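Local structure of dnab-like replicative helicase (Bacillus phage SPP1, 3BH0) at residues S43-F55 / D59-V71. The protein is the ATPase domain of a DnaB-family replicative helicase, which probably hydrolyses ATP to unwind DNA in the 5'-3' direction during phage replication. Residues are numbered along the deposited sequence; the frame is centred on the assembly and turned at random.
Sequences SADGNITGVPSGF and DRMTYGYKRRNFV
Asp59, on helix 56-62, turns its carboxylate back onto the turn at Ser53 and Gly54. Chi1 of -61° sets Asp59 CG beside its backbone N and carries the carboxylate to Ser53. Asp59 OD1 accepts from Ser53 N at 3.0 Å and from Ser53 OG at 2.5 Å. The two donors come from opposite faces of the carboxylate plane. Asp59 OD2 uses its syn lone pair for Gly54 N, 3.1 Å away. Three bonds thus hold the carboxylate against rotation. Ser53 OG also accepts from Phe55 N, closing an ST turn just before the helix. Tyr63 leaves the helix with positive phi. Gly46 O lies at the edge of the Tyr63 ring, 3.6 Å from Tyr63 CE2. The carbonyl O of Tyr63 takes the N-H of Gly50 and, weakly, that of Thr49. Gly64 CA packs on the Gly50 backbone. Tyr65 and Val51 then form a single antiparallel hydrogen-bonded bridge: Val51 N to Tyr65 O is 2.8 Å, and Tyr65 N to Val51 O is 2.6 Å. The bridge ties the loop between helices 31-42 and 56-62 to the lead-in of strand 70-74, a central strand of the P-loop NTPase sheet. The Tyr65 hydroxyl is hydrogen-bonded to Gln88 of helix 81-93 and Glu261 of strand 259-265. Lys66 NZ lies 3.7 Å from Thr49 CB and hydrogen-bonds Gly64 O.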
loop_
_atom_site.group_PDB
_atom_site.type_symbol
_atom_site.label_atom_id
_atom_site.label_comp_id
_atom_site.label_asym_id
_atom_site.label_seq_id
_atom_site.Cartn_x
_atom_site.Cartn_y
_atom_site.Cartn_z
ATOM N N SER A 43 5.730 18.541 -19.994
ATOM C CA SER A 43 4.790 17.435 -20.067
ATOM C C SER A 43 3.720 17.536 -18.983
ATOM O O SER A 43 2.739 16.785 -19.014
ATOM C CB SER A 43 5.529 16.098 -19.996
ATOM O OG SER A 43 6.566 16.060 -20.962
ATOM N N ALA A 44 3.895 18.490 -18.062
ATOM C CA ALA A 44 3.063 18.607 -16.849
ATOM C C ALA A 44 1.645 19.167 -17.082
ATOM O O ALA A 44 1.315 20.268 -16.652
ATOM C CB ALA A 44 3.799 19.411 -15.788
ATOM N N ASP A 45 0.808 18.376 -17.748
ATOM C CA ASP A 45 -0.514 18.814 -18.211
ATOM C C ASP A 45 -1.593 18.805 -17.120
ATOM O O ASP A 45 -2.713 19.270 -17.350
ATOM C CB ASP A 45 -0.966 17.939 -19.389
ATOM C CG ASP A 45 -1.095 16.463 -19.013
ATOM O OD1 ASP A 45 -0.972 16.126 -17.812
ATOM O OD2 ASP A 45 -1.316 15.633 -19.919
ATOM N N GLY A 46 -1.256 18.262 -15.949
ATOM C CA GLY A 46 -2.197 18.171 -14.836
ATOM C C GLY A 46 -2.628 16.744 -14.540
ATOM O O GLY A 46 -3.329 16.484 -13.556
ATOM N N ASN A 47 -2.208 15.815 -15.392
ATOM C CA ASN A 47 -2.481 14.399 -15.175
ATOM C C ASN A 47 -1.453 13.743 -14.249
ATOM O O ASN A 47 -0.357 14.287 -14.007
ATOM C CB ASN A 47 -2.561 13.663 -16.511
ATOM C CG ASN A 47 -3.528 14.327 -17.490
ATOM O OD1 ASN A 47 -4.464 15.031 -17.089
ATOM N ND2 ASN A 47 -3.301 14.106 -18.784
ATOM N N ILE A 48 -1.827 12.576 -13.723
ATOM C CA ILE A 48 -0.963 11.823 -12.817
ATOM C C ILE A 48 0.298 11.363 -13.552
ATOM O O ILE A 48 0.223 10.676 -14.576
ATOM C CB ILE A 48 -1.692 10.608 -12.177
ATOM C CG1 ILE A 48 -2.133 9.618 -13.267
ATOM C CG2 ILE A 48 -2.870 11.082 -11.335
ATOM C CD1 ILE A 48 -2.373 8.192 -12.776
ATOM N N THR A 49 1.445 11.777 -13.029
ATOM C CA THR A 49 2.733 11.383 -13.550
ATOM C C THR A 49 3.010 9.942 -13.146
ATOM O O THR A 49 3.069 9.054 -13.995
ATOM C CB THR A 49 3.842 12.306 -12.999
ATOM O OG1 THR A 49 3.572 13.651 -13.400
ATOM C CG2 THR A 49 5.218 11.891 -13.511
ATOM N N GLY A 50 3.147 9.718 -11.841
ATOM C CA GLY A 50 3.524 8.411 -11.316
ATOM C C GLY A 50 2.425 7.363 -11.279
ATOM O O GLY A 50 1.383 7.501 -11.917
ATOM N N VAL A 51 2.691 6.299 -10.531
ATOM C CA VAL A 51 1.774 5.188 -10.384
ATOM C C VAL A 51 0.602 5.645 -9.533
ATOM O O VAL A 51 0.801 6.164 -8.428
ATOM C CB VAL A 51 2.447 3.996 -9.668
ATOM C CG1 VAL A 51 1.545 2.785 -9.710
ATOM C CG2 VAL A 51 3.802 3.676 -10.282
ATOM N N PRO A 52 -0.629 5.453 -10.039
ATOM C CA PRO A 52 -1.796 5.871 -9.258
ATOM C C PRO A 52 -2.162 4.860 -8.154
ATOM O O PRO A 52 -2.100 3.642 -8.368
ATOM C CB PRO A 52 -2.910 5.936 -10.309
ATOM C CG PRO A 52 -2.517 4.905 -11.336
ATOM C CD PRO A 52 -1.010 4.841 -11.333
ATOM N N SER A 53 -2.524 5.379 -6.985
ATOM C CA SER A 53 -3.207 4.601 -5.950
ATOM C C SER A 53 -4.606 4.218 -6.431
ATOM O O SER A 53 -5.129 3.175 -6.051
ATOM C CB SER A 53 -3.343 5.438 -4.696
ATOM O OG SER A 53 -4.094 6.602 -4.976
ATOM N N GLY A 54 -5.195 5.075 -7.272
ATOM C CA GLY A 54 -6.534 4.881 -7.814
ATOM C C GLY A 54 -7.562 5.662 -7.012
ATOM O O GLY A 54 -8.759 5.646 -7.314
ATOM N N PHE A 55 -7.086 6.328 -5.966
ATOM C CA PHE A 55 -7.916 7.207 -5.188
ATOM C C PHE A 55 -7.644 8.619 -5.671
ATOM O O PHE A 55 -6.623 9.241 -5.339
ATOM C CB PHE A 55 -7.688 7.016 -3.684
ATOM C CG PHE A 55 -7.857 5.588 -3.230
ATOM C CD1 PHE A 55 -9.065 4.921 -3.417
ATOM C CD2 PHE A 55 -6.809 4.900 -2.636
ATOM C CE1 PHE A 55 -9.221 3.591 -3.015
ATOM C CE2 PHE A 55 -6.967 3.567 -2.224
ATOM C CZ PHE A 55 -8.169 2.924 -2.419
ATOM N N ASP A 59 -4.056 10.919 -5.409
ATOM C CA ASP A 59 -3.243 11.079 -6.609
ATOM C C ASP A 59 -3.133 12.551 -7.019
ATOM O O ASP A 59 -2.119 12.965 -7.560
ATOM C CB ASP A 59 -3.791 10.213 -7.755
ATOM C CG ASP A 59 -3.785 8.725 -7.425
ATOM O OD1 ASP A 59 -3.081 8.330 -6.478
ATOM O OD2 ASP A 59 -4.491 7.947 -8.102
ATOM N N ARG A 60 -4.168 13.339 -6.735
ATOM C CA ARG A 60 -4.108 14.787 -6.925
ATOM C C ARG A 60 -2.981 15.397 -6.091
ATOM O O ARG A 60 -2.219 16.234 -6.595
ATOM C CB ARG A 60 -5.442 15.458 -6.579
ATOM C CG ARG A 60 -5.714 16.757 -7.355
ATOM C CD ARG A 60 -7.091 17.376 -7.017
ATOM N NE ARG A 60 -7.039 18.261 -5.840
ATOM C CZ ARG A 60 -8.038 19.049 -5.414
ATOM N NH1 ARG A 60 -9.205 19.093 -6.059
ATOM N NH2 ARG A 60 -7.872 19.811 -4.333
ATOM N N MET A 61 -2.859 14.970 -4.833
ATOM C CA MET A 61 -1.817 15.496 -3.941
ATOM C C MET A 61 -0.409 15.039 -4.325
ATOM O O MET A 61 0.538 15.836 -4.277
ATOM C CB MET A 61 -2.098 15.114 -2.485
ATOM C CG MET A 61 -3.410 15.654 -1.901
ATOM S SD MET A 61 -3.736 14.994 -0.243
ATOM C CE MET A 61 -2.664 16.027 0.753
ATOM N N THR A 62 -0.278 13.762 -4.701
ATOM C CA THR A 62 1.021 13.145 -4.966
ATOM C C THR A 62 1.447 13.213 -6.435
ATOM O O THR A 62 2.642 13.273 -6.729
ATOM C CB THR A 62 1.052 11.661 -4.531
ATOM O OG1 THR A 62 0.125 10.899 -5.324
ATOM C CG2 THR A 62 0.740 11.503 -3.034
ATOM N N TYR A 63 0.458 13.213 -7.338
ATOM C CA TYR A 63 0.647 13.075 -8.794
ATOM C C TYR A 63 1.109 11.673 -9.184
ATOM O O TYR A 63 1.679 11.462 -10.254
ATOM C CB TYR A 63 1.496 14.218 -9.418
ATOM C CG TYR A 63 0.667 15.488 -9.609
ATOM C CD1 TYR A 63 0.786 16.566 -8.728
ATOM C CD2 TYR A 63 -0.289 15.576 -10.633
ATOM C CE1 TYR A 63 0.010 17.713 -8.879
ATOM C CE2 TYR A 63 -1.070 16.722 -10.792
ATOM C CZ TYR A 63 -0.911 17.786 -9.917
ATOM O OH TYR A 63 -1.691 18.916 -10.060
ATOM N N GLY A 64 0.804 10.715 -8.301
ATOM C CA GLY A 64 1.206 9.318 -8.458
ATOM C C GLY A 64 2.461 9.001 -7.670
ATOM O O GLY A 64 3.211 9.908 -7.273
ATOM N N TYR A 65 2.684 7.709 -7.428
ATOM C CA TYR A 65 3.892 7.262 -6.752
ATOM C C TYR A 65 5.037 7.266 -7.732
ATOM O O TYR A 65 4.888 6.849 -8.861
ATOM C CB TYR A 65 3.719 5.865 -6.137
ATOM C CG TYR A 65 2.639 5.777 -5.079
ATOM C CD1 TYR A 65 2.587 6.692 -4.015
ATOM C CD2 TYR A 65 1.664 4.782 -5.146
ATOM C CE1 TYR A 65 1.598 6.616 -3.053
ATOM C CE2 TYR A 65 0.663 4.697 -4.183
ATOM C CZ TYR A 65 0.635 5.611 -3.137
ATOM O OH TYR A 65 -0.364 5.509 -2.184
ATOM N N LYS A 66 6.183 7.752 -7.283
ATOM C CA LYS A 66 7.355 7.878 -8.144
ATOM C C LYS A 66 8.261 6.674 -7.962
ATOM O O LYS A 66 8.427 6.174 -6.851
ATOM C CB LYS A 66 8.157 9.158 -7.824
ATOM C CG LYS A 66 7.336 10.453 -7.675
ATOM C CD LYS A 66 6.504 10.801 -8.918
ATOM C CE LYS A 66 5.701 12.073 -8.670
ATOM N NZ LYS A 66 4.361 11.964 -9.309
ATOM N N ARG A 67 8.857 6.244 -9.066
ATOM C CA ARG A 67 9.895 5.224 -9.085
ATOM C C ARG A 67 10.879 5.214 -7.889
ATOM O O ARG A 67 11.485 4.195 -7.602
ATOM C CB ARG A 67 10.671 5.326 -10.399
ATOM C CG ARG A 67 9.810 5.216 -11.657
ATOM C CD ARG A 67 10.084 3.913 -12.419
ATOM N NE ARG A 67 9.664 3.996 -13.823
ATOM C CZ ARG A 67 10.016 3.133 -14.783
ATOM N NH1 ARG A 67 10.817 2.100 -14.511
ATOM N NH2 ARG A 67 9.561 3.305 -16.026
ATOM N N ARG A 68 11.044 6.304 -7.165
ATOM C CA ARG A 68 11.955 6.230 -6.013
ATOM C C ARG A 68 11.272 6.140 -4.625
ATOM O O ARG A 68 11.937 5.908 -3.602
ATOM C CB ARG A 68 12.954 7.404 -6.077
ATOM C CG ARG A 68 12.476 8.732 -5.491
ATOM C CD ARG A 68 13.199 9.059 -4.173
ATOM N NE ARG A 68 12.593 10.219 -3.521
ATOM C CZ ARG A 68 12.999 10.768 -2.376
ATOM N NH1 ARG A 68 14.027 10.283 -1.696
ATOM N NH2 ARG A 68 12.360 11.826 -1.903
ATOM N N ASN A 69 9.949 6.310 -4.606
ATOM C CA ASN A 69 9.208 6.513 -3.355
ATOM C C ASN A 69 9.201 5.321 -2.405
ATOM O O ASN A 69 9.093 4.169 -2.811
ATOM C CB ASN A 69 7.760 6.952 -3.616
ATOM C CG ASN A 69 7.654 8.297 -4.315
ATOM O OD1 ASN A 69 6.589 8.635 -4.832
ATOM N ND2 ASN A 69 8.745 9.075 -4.332
ATOM N N PHE A 70 9.321 5.637 -1.131
ATOM C CA PHE A 70 9.111 4.680 -0.075
ATOM C C PHE A 70 7.882 5.184 0.672
ATOM O O PHE A 70 7.935 6.207 1.366
ATOM C CB PHE A 70 10.348 4.609 0.819
ATOM C CG PHE A 70 10.202 3.711 1.997
ATOM C CD1 PHE A 70 9.452 2.545 1.920
ATOM C CD2 PHE A 70 10.839 4.021 3.187
ATOM C CE1 PHE A 70 9.320 1.715 3.015
ATOM C CE2 PHE A 70 10.709 3.193 4.297
ATOM C CZ PHE A 70 9.951 2.036 4.205
ATOM N N VAL A 71 6.760 4.497 0.477
ATOM C CA VAL A 71 5.514 4.901 1.106
ATOM C C VAL A 71 5.050 3.932 2.178
ATOM O O VAL A 71 5.156 2.713 2.055
ATOM C CB VAL A 71 4.397 5.341 0.083
ATOM C CG1 VAL A 71 4.784 5.030 -1.325
ATOM C CG2 VAL A 71 3.036 4.769 0.411
#